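Local coordinates for protein endoglucanase (Clostridium thermocellum, PDB 2YIK) that probably hydrolyses cellulose as a family 9 endoglucanase that binds calcium and zinc ions, at residues L299-A302 with F303-D307; S47-F50 with Y51-N54; I228-M231 with N232-T236; F516-S519 with S520-I523. One frame throughout, in Å; residues are numbered along the deposited sequence.

Contact 1: residues L299-A302 with F303-D307; sequences LDEA and FKYYD
Leu299 meets Phe303 one turn further along helix 296-305 because its CG stands opposite the backbone N (chi1 -166°), while the phenylalanine CG lies beside its own N (chi1 -72°) and carries the ring back over the preceding turn. The leucine branch point touches first: Leu299 CG lies over a face of Phe303, 3.9 Å from the ring centroid, in a CH-pi contact displaced toward the rim. CD1 settles near CZ and CE1, CD2 near CE2 and CZ, and Phe303 N is bonded to Leu299 O. Phe343 of helix 342-350 touches both side chains, and Tyr347 pairs edge-to-face with Phe303.

Another side of the helix is polar. Glu301 is curled at its second torsion, and Lys304, running alongside it in the same direction, places NZ 3.1 Å from Glu301 OE2. This salt bridge uses the syn side of the carboxylate, 20° out of its plane. Glu301 OE1 comes in at the edge of the Tyr305 ring, in the ring plane, 3.9 Å from Tyr305 CE2. A water donates to Glu301 OE1 at 2.8 Å and is also bonded to Tyr305 OH, while Tyr282 holds OE1 from outside. The helix closes at Ala302 O, which takes Tyr306 N at 2.9 Å and, weakly, Tyr305 N; Tyr306 then leaves helical geometry.

With a lysine on one oxygen and a water and a tyrosine hydroxyl on the other, the buried Glu301 carboxylate is held through both oxygens, which should restrict its rotation and probably favours its charged form.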
ATOM      1  N   LEU A 299     -16.300  -6.724 -14.066  1.00 25.21           N
ATOM      2  CA  LEU A 299     -15.684  -8.023 -14.281  1.00 26.64           C
ATOM      3  C   LEU A 299     -15.254  -8.128 -15.742  1.00 26.80           C
ATOM      4  O   LEU A 299     -14.215  -8.721 -16.046  1.00 24.64           O
ATOM      5  CB  LEU A 299     -16.655  -9.151 -13.940  1.00 26.94           C
ATOM      6  CG  LEU A 299     -15.997 -10.531 -13.814  1.00 29.20           C
ATOM      7  CD1 LEU A 299     -14.970 -10.532 -12.667  1.00 26.51           C
ATOM      8  CD2 LEU A 299     -17.083 -11.579 -13.567  1.00 28.24           C
ATOM      9  N   ASP A 300     -16.050  -7.546 -16.642  1.00 27.48           N
ATOM     10  CA  ASP A 300     -15.729  -7.564 -18.069  1.00 27.35           C
ATOM     11  C   ASP A 300     -14.456  -6.765 -18.328  1.00 27.74           C
ATOM     12  O   ASP A 300     -13.650  -7.125 -19.185  1.00 27.78           O
ATOM     13  CB  ASP A 300     -16.860  -6.957 -18.910  1.00 29.95           C
ATOM     14  CG  ASP A 300     -18.076  -7.862 -19.011  1.00 32.01           C
ATOM     15  OD1 ASP A 300     -17.928  -9.092 -18.871  1.00 32.32           O
ATOM     16  OD2 ASP A 300     -19.185  -7.338 -19.251  1.00 34.82           O
ATOM     17  N   GLU A 301     -14.284  -5.665 -17.600  1.00 26.53           N
ATOM     18  CA  GLU A 301     -13.089  -4.854 -17.769  1.00 26.62           C
ATOM     19  C   GLU A 301     -11.879  -5.598 -17.211  1.00 26.19           C
ATOM     20  O   GLU A 301     -10.791  -5.539 -17.782  1.00 26.58           O
ATOM     21  CB  GLU A 301     -13.248  -3.501 -17.073  1.00 26.36           C
ATOM     22  CG  GLU A 301     -14.136  -2.521 -17.836  1.00 29.11           C
ATOM     23  CD  GLU A 301     -13.631  -2.261 -19.245  1.00 31.00           C
ATOM     24  OE1 GLU A 301     -12.531  -1.690 -19.408  1.00 33.29           O
ATOM     25  OE2 GLU A 301     -14.334  -2.642 -20.199  1.00 32.96           O
ATOM     26  N   ALA A 302     -12.072  -6.306 -16.100  1.00 24.45           N
ATOM     27  CA  ALA A 302     -10.978  -7.059 -15.503  1.00 25.20           C
ATOM     28  C   ALA A 302     -10.542  -8.171 -16.452  1.00 25.18           C
ATOM     29  O   ALA A 302      -9.351  -8.358 -16.699  1.00 26.15           O
ATOM     30  CB  ALA A 302     -11.402  -7.643 -14.165  1.00 24.30           C
ATOM     31  N   PHE A 303     -11.513  -8.895 -16.999  1.00 24.54           N
ATOM     32  CA  PHE A 303     -11.218  -9.988 -17.912  1.00 25.62           C
ATOM     33  C   PHE A 303     -10.560  -9.518 -19.203  1.00 25.23           C
ATOM     34  O   PHE A 303      -9.763 -10.240 -19.786  1.00 25.20           O
ATOM     35  CB  PHE A 303     -12.491 -10.779 -18.244  1.00 24.36           C
ATOM     36  CG  PHE A 303     -12.999 -11.637 -17.106  1.00 25.00           C
ATOM     37  CD1 PHE A 303     -12.221 -11.856 -15.969  1.00 24.91           C
ATOM     38  CD2 PHE A 303     -14.239 -12.264 -17.193  1.00 23.65           C
ATOM     39  CE1 PHE A 303     -12.664 -12.690 -14.938  1.00 21.98           C
ATOM     40  CE2 PHE A 303     -14.694 -13.100 -16.171  1.00 23.62           C
ATOM     41  CZ  PHE A 303     -13.904 -13.314 -15.039  1.00 24.25           C
ATOM     42  N   LYS A 304     -10.884  -8.304 -19.637  1.00 26.11           N
ATOM     43  CA  LYS A 304     -10.315  -7.748 -20.862  1.00 27.15           C
ATOM     44  C   LYS A 304      -8.794  -7.546 -20.782  1.00 27.06           C
ATOM     45  O   LYS A 304      -8.085  -7.740 -21.767  1.00 26.65           O
ATOM     46  CB  LYS A 304     -10.991  -6.406 -21.186  1.00 29.00           C
ATOM     47  CG  LYS A 304     -10.594  -5.773 -22.526  1.00 32.03           C
ATOM     48  CD  LYS A 304     -11.434  -4.512 -22.837  1.00 36.27           C
ATOM     49  CE  LYS A 304     -12.940  -4.815 -22.824  1.00 40.76           C
ATOM     50  NZ  LYS A 304     -13.821  -3.621 -23.124  1.00 44.36           N
ATOM     51  N   TYR A 305      -8.287  -7.182 -19.610  1.00 26.15           N
ATOM     52  CA  TYR A 305      -6.861  -6.922 -19.474  1.00 26.62           C
ATOM     53  C   TYR A 305      -6.073  -7.863 -18.565  1.00 26.26           C
ATOM     54  O   TYR A 305      -4.849  -7.792 -18.531  1.00 27.36           O
ATOM     55  CB  TYR A 305      -6.655  -5.477 -19.011  1.00 26.60           C
ATOM     56  CG  TYR A 305      -7.246  -4.446 -19.952  1.00 28.68           C
ATOM     57  CD1 TYR A 305      -6.612  -4.120 -21.154  1.00 29.82           C
ATOM     58  CD2 TYR A 305      -8.449  -3.807 -19.646  1.00 29.84           C
ATOM     59  CE1 TYR A 305      -7.162  -3.178 -22.030  1.00 31.00           C
ATOM     60  CE2 TYR A 305      -9.008  -2.864 -20.510  1.00 30.91           C
ATOM     61  CZ  TYR A 305      -8.361  -2.554 -21.700  1.00 31.67           C
ATOM     62  OH  TYR A 305      -8.909  -1.621 -22.553  1.00 33.24           O
ATOM     63  N   TYR A 306      -6.764  -8.743 -17.849  1.00 25.45           N
ATOM     64  CA  TYR A 306      -6.106  -9.678 -16.944  1.00 24.94           C
ATOM     65  C   TYR A 306      -5.094 -10.606 -17.622  1.00 25.80           C
ATOM     66  O   TYR A 306      -5.436 -11.366 -18.529  1.00 26.09           O
ATOM     67  CB  TYR A 306      -7.153 -10.519 -16.201  1.00 24.34           C
ATOM     68  CG  TYR A 306      -6.581 -11.545 -15.232  1.00 24.99           C
ATOM     69  CD1 TYR A 306      -5.558 -11.203 -14.341  1.00 24.81           C
ATOM     70  CD2 TYR A 306      -7.092 -12.846 -15.176  1.00 24.25           C
ATOM     71  CE1 TYR A 306      -5.058 -12.134 -13.418  1.00 24.52           C
ATOM     72  CE2 TYR A 306      -6.599 -13.786 -14.254  1.00 24.89           C
ATOM     73  CZ  TYR A 306      -5.580 -13.421 -13.380  1.00 24.98           C
ATOM     74  OH  TYR A 306      -5.063 -14.337 -12.481  1.00 23.46           O
ATOM     75  N   ASP A 307      -3.845 -10.529 -17.169  1.00 25.27           N
ATOM     76  CA  ASP A 307      -2.760 -11.359 -17.694  1.00 24.33           C
ATOM     77  C   ASP A 307      -2.671 -12.580 -16.777  1.00 24.06           C
ATOM     78  O   ASP A 307      -2.048 -12.534 -15.717  1.00 22.66           O
ATOM     79  CB  ASP A 307      -1.441 -10.566 -17.672  1.00 25.76           C
ATOM     80  CG  ASP A 307      -0.270 -11.334 -18.292  1.00 27.37           C
ATOM     81  OD1 ASP A 307      -0.435 -12.533 -18.615  1.00 27.81           O
ATOM     82  OD2 ASP A 307       0.819 -10.735 -18.446  1.00 27.41           O
TER
HETATM   83  O   HOH W   1     -11.572  -0.860 -21.937  1.00 31.62           O

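Contact 2: residues S47-F50 with Y51-N54; sequences SMFF and YDAN
Met48 O accepts Tyr51 N at 2.9 Å, an i to i+3 bond, and the winding continues unevenly from there. Ala53 N reaches Phe49 O at 3.2 Å, and Phe50 O draws only weak bonds, from Ala53 N and from Asn54 N. The result is a short, loosely bonded helix, 49-54.

Phe50 has its CG trans to the backbone N (chi1 175°), which lays the ring alongside the later residues. Its edge points at the face of Tyr51, with centroids 6.0 Å apart and planes at 76°. The Asn54 side chain passes Phe50 at a slant, with Asn54 CG 3.8 Å from Phe50 CZ. Asp52 brings OD1 to 3.2 Å from Met48 O, two acceptors side by side, while its OD2 is bonded to Leu65 N. Tyr51 OH is tied to Ile499 O.

All of it is buried; helices 151-167 and 499-516 cover part, and loops meet Phe50, Ala53 and Asn54, in a catalytic domain of the family 9 (alpha/alpha)6-barrel type. The Phe50 side chain lies about 9 Å from that of His451, the predicted active-site residue, and the Asn54 side chain about 8 Å from the bound zinc, whose ligand His115 bonds to the Asn54 backbone.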
ATOM      1  N   SER A  47       3.232  -3.273  13.957  1.00 28.95           N
ATOM      2  CA  SER A  47       3.309  -2.978  12.522  1.00 28.35           C
ATOM      3  C   SER A  47       2.634  -1.691  12.049  1.00 28.86           C
ATOM      4  O   SER A  47       3.164  -1.007  11.175  1.00 27.71           O
ATOM      5  CB  SER A  47       2.776  -4.161  11.689  1.00 28.36           C
ATOM      6  OG  SER A  47       1.366  -4.282  11.762  1.00 26.57           O
ATOM      7  N   MET A  48       1.482  -1.350  12.617  1.00 29.44           N
ATOM      8  CA  MET A  48       0.775  -0.149  12.180  1.00 28.69           C
ATOM      9  C   MET A  48       1.368   1.168  12.645  1.00 27.93           C
ATOM     10  O   MET A  48       1.116   2.211  12.037  1.00 27.08           O
ATOM     11  CB  MET A  48      -0.703  -0.226  12.577  1.00 27.29           C
ATOM     12  CG  MET A  48      -1.461  -1.252  11.761  1.00 30.04           C
ATOM     13  SD  MET A  48      -3.182  -1.511  12.230  1.00 33.79           S
ATOM     14  CE  MET A  48      -2.998  -2.713  13.483  1.00 31.29           C
ATOM     15  N   PHE A  49       2.166   1.133  13.704  1.00 27.38           N
ATOM     16  CA  PHE A  49       2.755   2.363  14.213  1.00 27.99           C
ATOM     17  C   PHE A  49       3.676   3.071  13.240  1.00 27.35           C
ATOM     18  O   PHE A  49       3.948   4.257  13.406  1.00 27.57           O
ATOM     19  CB  PHE A  49       3.468   2.097  15.536  1.00 27.60           C
ATOM     20  CG  PHE A  49       2.529   2.029  16.693  1.00 28.54           C
ATOM     21  CD1 PHE A  49       2.174   3.182  17.391  1.00 29.14           C
ATOM     22  CD2 PHE A  49       1.940   0.823  17.045  1.00 27.83           C
ATOM     23  CE1 PHE A  49       1.231   3.128  18.419  1.00 30.02           C
ATOM     24  CE2 PHE A  49       1.005   0.757  18.061  1.00 27.75           C
ATOM     25  CZ  PHE A  49       0.650   1.911  18.755  1.00 29.30           C
ATOM     26  N   PHE A  50       4.148   2.362  12.220  1.00 26.25           N
ATOM     27  CA  PHE A  50       5.005   3.014  11.240  1.00 26.08           C
ATOM     28  C   PHE A  50       4.170   4.051  10.515  1.00 25.18           C
ATOM     29  O   PHE A  50       4.664   5.109  10.138  1.00 25.17           O
ATOM     30  CB  PHE A  50       5.550   2.035  10.197  1.00 25.70           C
ATOM     31  CG  PHE A  50       6.332   2.725   9.109  1.00 25.84           C
ATOM     32  CD1 PHE A  50       7.607   3.218   9.358  1.00 25.40           C
ATOM     33  CD2 PHE A  50       5.778   2.911   7.842  1.00 25.79           C
ATOM     34  CE1 PHE A  50       8.299   3.925   8.380  1.00 26.71           C
ATOM     35  CE2 PHE A  50       6.459   3.615   6.861  1.00 25.66           C
ATOM     36  CZ  PHE A  50       7.730   4.108   7.122  1.00 26.35           C
ATOM     37  N   TYR A  51       2.895   3.748  10.320  1.00 25.40           N
ATOM     38  CA  TYR A  51       2.030   4.678   9.624  1.00 25.44           C
ATOM     39  C   TYR A  51       1.816   5.938  10.451  1.00 25.77           C
ATOM     40  O   TYR A  51       1.782   7.038   9.901  1.00 25.09           O
ATOM     41  CB  TYR A  51       0.723   3.977   9.254  1.00 24.53           C
ATOM     42  CG  TYR A  51       0.979   2.918   8.205  1.00 25.20           C
ATOM     43  CD1 TYR A  51       1.349   3.277   6.906  1.00 24.84           C
ATOM     44  CD2 TYR A  51       0.956   1.562   8.533  1.00 24.38           C
ATOM     45  CE1 TYR A  51       1.699   2.309   5.959  1.00 26.11           C
ATOM     46  CE2 TYR A  51       1.305   0.587   7.599  1.00 25.64           C
ATOM     47  CZ  TYR A  51       1.681   0.966   6.314  1.00 24.85           C
ATOM     48  OH  TYR A  51       2.074   0.012   5.404  1.00 22.56           O
ATOM     49  N   ASP A  52       1.709   5.789  11.768  1.00 26.04           N
ATOM     50  CA  ASP A  52       1.542   6.959  12.623  1.00 26.80           C
ATOM     51  C   ASP A  52       2.765   7.859  12.489  1.00 27.26           C
ATOM     52  O   ASP A  52       2.652   9.086  12.547  1.00 27.59           O
ATOM     53  CB  ASP A  52       1.387   6.555  14.091  1.00 27.80           C
ATOM     54  CG  ASP A  52       0.148   5.725  14.340  1.00 29.69           C
ATOM     55  OD1 ASP A  52      -0.001   4.678  13.673  1.00 29.97           O
ATOM     56  OD2 ASP A  52      -0.671   6.117  15.202  1.00 29.25           O
ATOM     57  N   ALA A  53       3.933   7.247  12.303  1.00 27.60           N
ATOM     58  CA  ALA A  53       5.175   7.999  12.179  1.00 26.57           C
ATOM     59  C   ALA A  53       5.289   8.752  10.864  1.00 27.36           C
ATOM     60  O   ALA A  53       6.084   9.684  10.754  1.00 28.37           O
ATOM     61  CB  ALA A  53       6.371   7.067  12.350  1.00 25.40           C
ATOM     62  N   ASN A  54       4.501   8.351   9.869  1.00 26.38           N
ATOM     63  CA  ASN A  54       4.540   9.006   8.565  1.00 27.23           C
ATOM     64  C   ASN A  54       3.324   9.864   8.229  1.00 27.39           C
ATOM     65  O   ASN A  54       3.222  10.371   7.113  1.00 27.41           O
ATOM     66  CB  ASN A  54       4.739   7.982   7.433  1.00 27.12           C
ATOM     67  CG  ASN A  54       6.195   7.561   7.260  1.00 27.12           C
ATOM     68  OD1 ASN A  54       6.633   7.225   6.155  1.00 29.21           O
ATOM     69  ND2 ASN A  54       6.943   7.561   8.352  1.00 24.78           N
TER

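Contact 3: residues I228-M231 with N232-T236; sequences INYM and NFKDT
Tyr230 O, on helix 216-233, is gripped twice: Lys234 N binds it at 2.8 Å, and Phe233 N adds a weak bond at 3.1 Å. Phe233 N also reaches back to Asn229 O, and Asn232 N to Ile228 O.

The lysine side chain then doubles back on the helix. Lys234 CG sits between its own N and carbonyl carbon (chi1 62°), which turns the aliphatic chain across Tyr230. Lys234 CB lies over the tyrosine face, 4.0 Å from the centroid, in a CH-pi contact, and Lys234 CD follows at 3.7 Å from Tyr230 CE2. Further out, Lys234 CE runs beside the bent Met231 chain, 3.8 Å from Met231 CE. The partly exposed lysine thus lays its hydrocarbon against both side chains.

On another side Asn229 ND2 approaches the edge of Phe233 in the ring plane, 3.2 Å from Phe233 CE2, with amide and ring turned 75° apart. Asn229 OD1 is held by Ser244 of helix 238-257, and Tyr240 of that helix packs edge-to-face with Phe233.

Helices 124-140, 151-167, 238-257 and 279-293 all touch this part of the helix, packing characteristic of the (alpha/alpha)6 barrel of family 9 glycoside hydrolases.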
ATOM      1  N   ILE A 228     -11.876  -0.795  -1.758  1.00 22.87           N
ATOM      2  CA  ILE A 228     -11.558  -1.619  -0.596  1.00 22.98           C
ATOM      3  C   ILE A 228     -12.080  -0.920   0.666  1.00 23.54           C
ATOM      4  O   ILE A 228     -12.559  -1.579   1.592  1.00 23.05           O
ATOM      5  CB  ILE A 228     -10.027  -1.840  -0.482  1.00 23.14           C
ATOM      6  CG1 ILE A 228      -9.562  -2.734  -1.639  1.00 22.87           C
ATOM      7  CG2 ILE A 228      -9.666  -2.460   0.877  1.00 21.31           C
ATOM      8  CD1 ILE A 228      -8.076  -2.811  -1.802  1.00 24.86           C
ATOM      9  N   ASN A 229     -11.996   0.411   0.689  1.00 23.60           N
ATOM     10  CA  ASN A 229     -12.459   1.195   1.831  1.00 25.64           C
ATOM     11  C   ASN A 229     -13.961   0.961   1.992  1.00 27.02           C
ATOM     12  O   ASN A 229     -14.467   0.825   3.108  1.00 26.92           O
ATOM     13  CB  ASN A 229     -12.180   2.687   1.613  1.00 25.02           C
ATOM     14  CG  ASN A 229     -11.946   3.436   2.916  1.00 26.48           C
ATOM     15  OD1 ASN A 229     -12.351   4.595   3.065  1.00 27.65           O
ATOM     16  ND2 ASN A 229     -11.279   2.787   3.859  1.00 21.43           N
ATOM     17  N   TYR A 230     -14.672   0.917   0.868  1.00 27.46           N
ATOM     18  CA  TYR A 230     -16.100   0.661   0.904  1.00 26.91           C
ATOM     19  C   TYR A 230     -16.316  -0.713   1.531  1.00 27.58           C
ATOM     20  O   TYR A 230     -17.121  -0.865   2.455  1.00 27.10           O
ATOM     21  CB  TYR A 230     -16.698   0.677  -0.505  1.00 26.80           C
ATOM     22  CG  TYR A 230     -18.032  -0.030  -0.587  1.00 27.52           C
ATOM     23  CD1 TYR A 230     -19.216   0.607  -0.213  1.00 29.43           C
ATOM     24  CD2 TYR A 230     -18.102  -1.365  -0.981  1.00 28.42           C
ATOM     25  CE1 TYR A 230     -20.444  -0.077  -0.234  1.00 28.24           C
ATOM     26  CE2 TYR A 230     -19.313  -2.054  -1.001  1.00 28.65           C
ATOM     27  CZ  TYR A 230     -20.476  -1.406  -0.630  1.00 29.30           C
ATOM     28  OH  TYR A 230     -21.662  -2.098  -0.680  1.00 30.72           O
ATOM     29  N   MET A 231     -15.590  -1.712   1.032  1.00 26.75           N
ATOM     30  CA  MET A 231     -15.717  -3.076   1.539  1.00 27.09           C
ATOM     31  C   MET A 231     -15.469  -3.158   3.042  1.00 28.23           C
ATOM     32  O   MET A 231     -16.124  -3.925   3.744  1.00 28.26           O
ATOM     33  CB  MET A 231     -14.744  -4.024   0.824  1.00 28.09           C
ATOM     34  CG  MET A 231     -15.045  -4.303  -0.644  1.00 26.24           C
ATOM     35  SD  MET A 231     -16.701  -4.946  -0.980  1.00 29.12           S
ATOM     36  CE  MET A 231     -16.609  -6.600  -0.320  1.00 26.03           C
ATOM     37  N   ASN A 232     -14.526  -2.359   3.531  1.00 28.45           N
ATOM     38  CA  ASN A 232     -14.175  -2.350   4.949  1.00 27.99           C
ATOM     39  C   ASN A 232     -15.149  -1.579   5.842  1.00 29.39           C
ATOM     40  O   ASN A 232     -15.259  -1.872   7.031  1.00 29.17           O
ATOM     41  CB  ASN A 232     -12.758  -1.776   5.127  1.00 26.22           C
ATOM     42  CG  ASN A 232     -11.664  -2.768   4.743  1.00 25.87           C
ATOM     43  OD1 ASN A 232     -10.579  -2.375   4.323  1.00 26.58           O
ATOM     44  ND2 ASN A 232     -11.942  -4.056   4.906  1.00 21.94           N
ATOM     45  N   PHE A 233     -15.864  -0.609   5.277  1.00 29.73           N
ATOM     46  CA  PHE A 233     -16.787   0.200   6.071  1.00 30.72           C
ATOM     47  C   PHE A 233     -18.279   0.086   5.766  1.00 32.31           C
ATOM     48  O   PHE A 233     -19.093   0.691   6.466  1.00 32.41           O
ATOM     49  CB  PHE A 233     -16.392   1.671   5.967  1.00 29.07           C
ATOM     50  CG  PHE A 233     -15.120   2.009   6.683  1.00 28.95           C
ATOM     51  CD1 PHE A 233     -15.107   2.189   8.063  1.00 30.22           C
ATOM     52  CD2 PHE A 233     -13.923   2.117   5.980  1.00 29.19           C
ATOM     53  CE1 PHE A 233     -13.913   2.472   8.741  1.00 30.03           C
ATOM     54  CE2 PHE A 233     -12.725   2.399   6.642  1.00 30.14           C
ATOM     55  CZ  PHE A 233     -12.718   2.577   8.024  1.00 29.05           C
ATOM     56  N   LYS A 234     -18.648  -0.685   4.751  1.00 32.56           N
ATOM     57  CA  LYS A 234     -20.057  -0.797   4.373  1.00 35.71           C
ATOM     58  C   LYS A 234     -21.053  -1.215   5.448  1.00 36.72           C
ATOM     59  O   LYS A 234     -22.238  -0.894   5.343  1.00 37.86           O
ATOM     60  CB  LYS A 234     -20.218  -1.728   3.170  1.00 33.08           C
ATOM     61  CG  LYS A 234     -19.781  -3.165   3.399  1.00 35.55           C
ATOM     62  CD  LYS A 234     -19.908  -3.936   2.102  1.00 36.54           C
ATOM     63  CE  LYS A 234     -19.142  -5.244   2.137  1.00 39.16           C
ATOM     64  NZ  LYS A 234     -20.004  -6.391   2.514  1.00 40.60           N
ATOM     65  N   ASP A 235     -20.596  -1.932   6.465  1.00 37.23           N
ATOM     66  CA  ASP A 235     -21.499  -2.383   7.520  1.00 38.87           C
ATOM     67  C   ASP A 235     -21.384  -1.479   8.726  1.00 39.02           C
ATOM     68  O   ASP A 235     -22.367  -1.187   9.411  1.00 40.50           O
ATOM     69  CB  ASP A 235     -21.158  -3.820   7.928  1.00 41.32           C
ATOM     70  CG  ASP A 235     -21.295  -4.799   6.777  1.00 44.26           C
ATOM     71  OD1 ASP A 235     -22.406  -4.896   6.212  1.00 45.85           O
ATOM     72  OD2 ASP A 235     -20.296  -5.468   6.433  1.00 46.59           O
ATOM     73  N   THR A 236     -20.166  -1.008   8.942  1.00 37.58           N
ATOM     74  CA  THR A 236     -19.815  -0.163  10.064  1.00 36.90           C
ATOM     75  C   THR A 236     -20.120   1.338   9.941  1.00 36.58           C
ATOM     76  O   THR A 236     -20.464   1.980  10.934  1.00 35.91           O
ATOM     77  CB  THR A 236     -18.313  -0.431  10.407  1.00 37.70           C
ATOM     78  OG1 THR A 236     -18.246  -1.149  11.644  1.00 41.02           O
ATOM     79  CG2 THR A 236     -17.491   0.840  10.490  1.00 37.35           C
TER

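Contact 4: residues F516-S519 with S520-I523; sequences FGDS and SMQI
Met521, Ser519 and Asp518 carry this turn. Asp518 O accepts Met521 N at 3.3 Å, a weak bond, and Ser519 and Ser520 between them have the backbone angles of a type I beta turn. Ser519 occupies the first corner and contributes mainly backbone.

Met521 folds back along the residues that lead into the turn. Its CG is opposite the carbonyl carbon and the chain beyond is extended (chi2 -175°), which carries the thioether along residues 516-518. Met521 SD comes 3.7 Å from Gly517 CA, and the terminal Met521 CE reaches Phe516 O at 3.3 Å. Asp518 crosses this chain, its OD2 3.6 Å from Met521 CE. The same oxygen accepts the hydroxyl of Ser520: Ser520 OG donates to Asp518 OD2 at 2.9 Å, from the anti side and 24° out of the carboxylate plane. Asp518 OD2 thus takes the serine hydroxyl and also lies against the methionine methyl. Gln522 curls its amide back toward Ser519 O, but the modelled approach is too short to trust in detail.

The serines and Asp518 are exposed, whereas Met521 is buried. The turn follows closely on helix 499-516, Gly517 being the first residue to leave helical geometry. Phe516 packs on helix 416-428 and on Tyr40, Met521 also touches Tyr40 of helix 40-47, and Gln522 O is bonded to Asn39, just before that helix, which joins the loop to the start of the modelled chain.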
ATOM      1  N   PHE A 516      -1.951 -19.312  13.830  1.00 32.68           N
ATOM      2  CA  PHE A 516      -0.986 -19.709  14.852  1.00 33.67           C
ATOM      3  C   PHE A 516      -1.030 -18.988  16.201  1.00 35.32           C
ATOM      4  O   PHE A 516      -0.200 -19.262  17.065  1.00 34.24           O
ATOM      5  CB  PHE A 516       0.435 -19.578  14.283  1.00 32.37           C
ATOM      6  CG  PHE A 516       0.638 -20.294  12.973  1.00 31.36           C
ATOM      7  CD1 PHE A 516       0.537 -21.681  12.902  1.00 31.31           C
ATOM      8  CD2 PHE A 516       0.902 -19.579  11.809  1.00 30.27           C
ATOM      9  CE1 PHE A 516       0.694 -22.353  11.693  1.00 30.90           C
ATOM     10  CE2 PHE A 516       1.063 -20.236  10.592  1.00 30.74           C
ATOM     11  CZ  PHE A 516       0.958 -21.628  10.531  1.00 30.80           C
ATOM     12  N   GLY A 517      -1.980 -18.080  16.403  1.00 37.44           N
ATOM     13  CA  GLY A 517      -2.032 -17.377  17.675  1.00 41.89           C
ATOM     14  C   GLY A 517      -2.442 -18.232  18.868  1.00 45.29           C
ATOM     15  O   GLY A 517      -3.339 -19.068  18.728  1.00 44.67           O
ATOM     16  N   ASP A 518      -1.770 -18.058  20.020  1.00 48.92           N
ATOM     17  CA  ASP A 518      -2.123 -18.785  21.262  1.00 51.88           C
ATOM     18  C   ASP A 518      -2.577 -17.747  22.245  1.00 52.85           C
ATOM     19  O   ASP A 518      -2.668 -16.554  21.948  1.00 53.24           O
ATOM     20  CB  ASP A 518      -0.976 -19.427  22.073  1.00 53.61           C
ATOM     21  CG  ASP A 518       0.182 -19.878  21.266  1.00 55.49           C
ATOM     22  OD1 ASP A 518       0.065 -20.925  20.605  1.00 57.77           O
ATOM     23  OD2 ASP A 518       1.232 -19.204  21.333  1.00 56.58           O
ATOM     24  N   SER A 519      -2.770 -18.228  23.466  1.00 53.45           N
ATOM     25  CA  SER A 519      -3.154 -17.378  24.572  1.00 53.92           C
ATOM     26  C   SER A 519      -1.847 -16.736  25.041  1.00 53.24           C
ATOM     27  O   SER A 519      -1.854 -15.737  25.757  1.00 53.04           O
ATOM     28  CB  SER A 519      -3.761 -18.224  25.691  1.00 54.90           C
ATOM     29  OG  SER A 519      -2.899 -19.303  26.036  1.00 56.06           O
ATOM     30  N   SER A 520      -0.718 -17.307  24.625  1.00 52.17           N
ATOM     31  CA  SER A 520       0.568 -16.752  25.029  1.00 51.36           C
ATOM     32  C   SER A 520       0.874 -15.484  24.229  1.00 50.00           C
ATOM     33  O   SER A 520       1.698 -14.658  24.646  1.00 50.62           O
ATOM     34  CB  SER A 520       1.683 -17.770  24.809  1.00 52.63           C
ATOM     35  OG  SER A 520       2.248 -17.623  23.511  1.00 55.20           O
ATOM     36  N   MET A 521       0.201 -15.311  23.093  1.00 46.98           N
ATOM     37  CA  MET A 521       0.436 -14.143  22.251  1.00 44.43           C
ATOM     38  C   MET A 521      -0.447 -12.962  22.611  1.00 43.01           C
ATOM     39  O   MET A 521      -1.555 -12.826  22.092  1.00 42.43           O
ATOM     40  CB  MET A 521       0.238 -14.520  20.784  1.00 43.13           C
ATOM     41  CG  MET A 521       1.298 -15.476  20.296  1.00 41.36           C
ATOM     42  SD  MET A 521       1.166 -15.803  18.553  1.00 37.80           S
ATOM     43  CE  MET A 521       2.141 -17.309  18.448  1.00 38.72           C
ATOM     44  N   GLN A 522       0.069 -12.107  23.492  1.00 42.14           N
ATOM     45  CA  GLN A 522      -0.647 -10.927  23.966  1.00 41.84           C
ATOM     46  C   GLN A 522      -0.061  -9.650  23.380  1.00 40.29           C
ATOM     47  O   GLN A 522       1.139  -9.579  23.135  1.00 40.09           O
ATOM     48  CB  GLN A 522      -0.550 -10.832  25.492  1.00 43.66           C
ATOM     49  CG  GLN A 522      -1.127 -12.015  26.249  1.00 48.42           C
ATOM     50  CD  GLN A 522      -2.548 -12.323  25.826  1.00 51.73           C
ATOM     51  OE1 GLN A 522      -3.325 -11.410  25.495  1.00 53.92           O
ATOM     52  NE2 GLN A 522      -2.907 -13.606  25.838  1.00 53.07           N
ATOM     53  N   ILE A 523      -0.903  -8.643  23.155  1.00 39.27           N
ATOM     54  CA  ILE A 523      -0.403  -7.377  22.641  1.00 38.64           C
ATOM     55  C   ILE A 523       0.313  -6.695  23.808  1.00 38.83           C
ATOM     56  O   ILE A 523       0.169  -7.111  24.960  1.00 37.37           O
ATOM     57  CB  ILE A 523      -1.547  -6.447  22.068  1.00 38.84           C
ATOM     58  CG1 ILE A 523      -2.508  -5.978  23.177  1.00 39.71           C
ATOM     59  CG2 ILE A 523      -2.260  -7.154  20.918  1.00 36.61           C
ATOM     60  CD1 ILE A 523      -2.928  -7.064  24.144  1.00 44.50           C
TER

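Contacts 1, 2 and 3 are largely buried helical turns within the family 9 domain; contact 4 is a surface turn. Contacts 1 and 2 lie on opposite sides of the chain's centre, their own centres about 34 Å apart. Helix 279-293 packs on both contacts 1 and 3, as does helix 238-257, while helix 151-167 touches contacts 2 and 3. Helix 499-516 covers part of contact 2 and leads directly into contact 4. Chemistry follows place: contact 1 joins an aromatic cluster to a salt bridge, contact 2 is mostly aromatic and near the predicted catalytic histidine, contact 3 spreads lysine hydrocarbon over a ring, and contact 4 combines a weak backbone turn bond and a serine-carboxylate bond with one buried methionine.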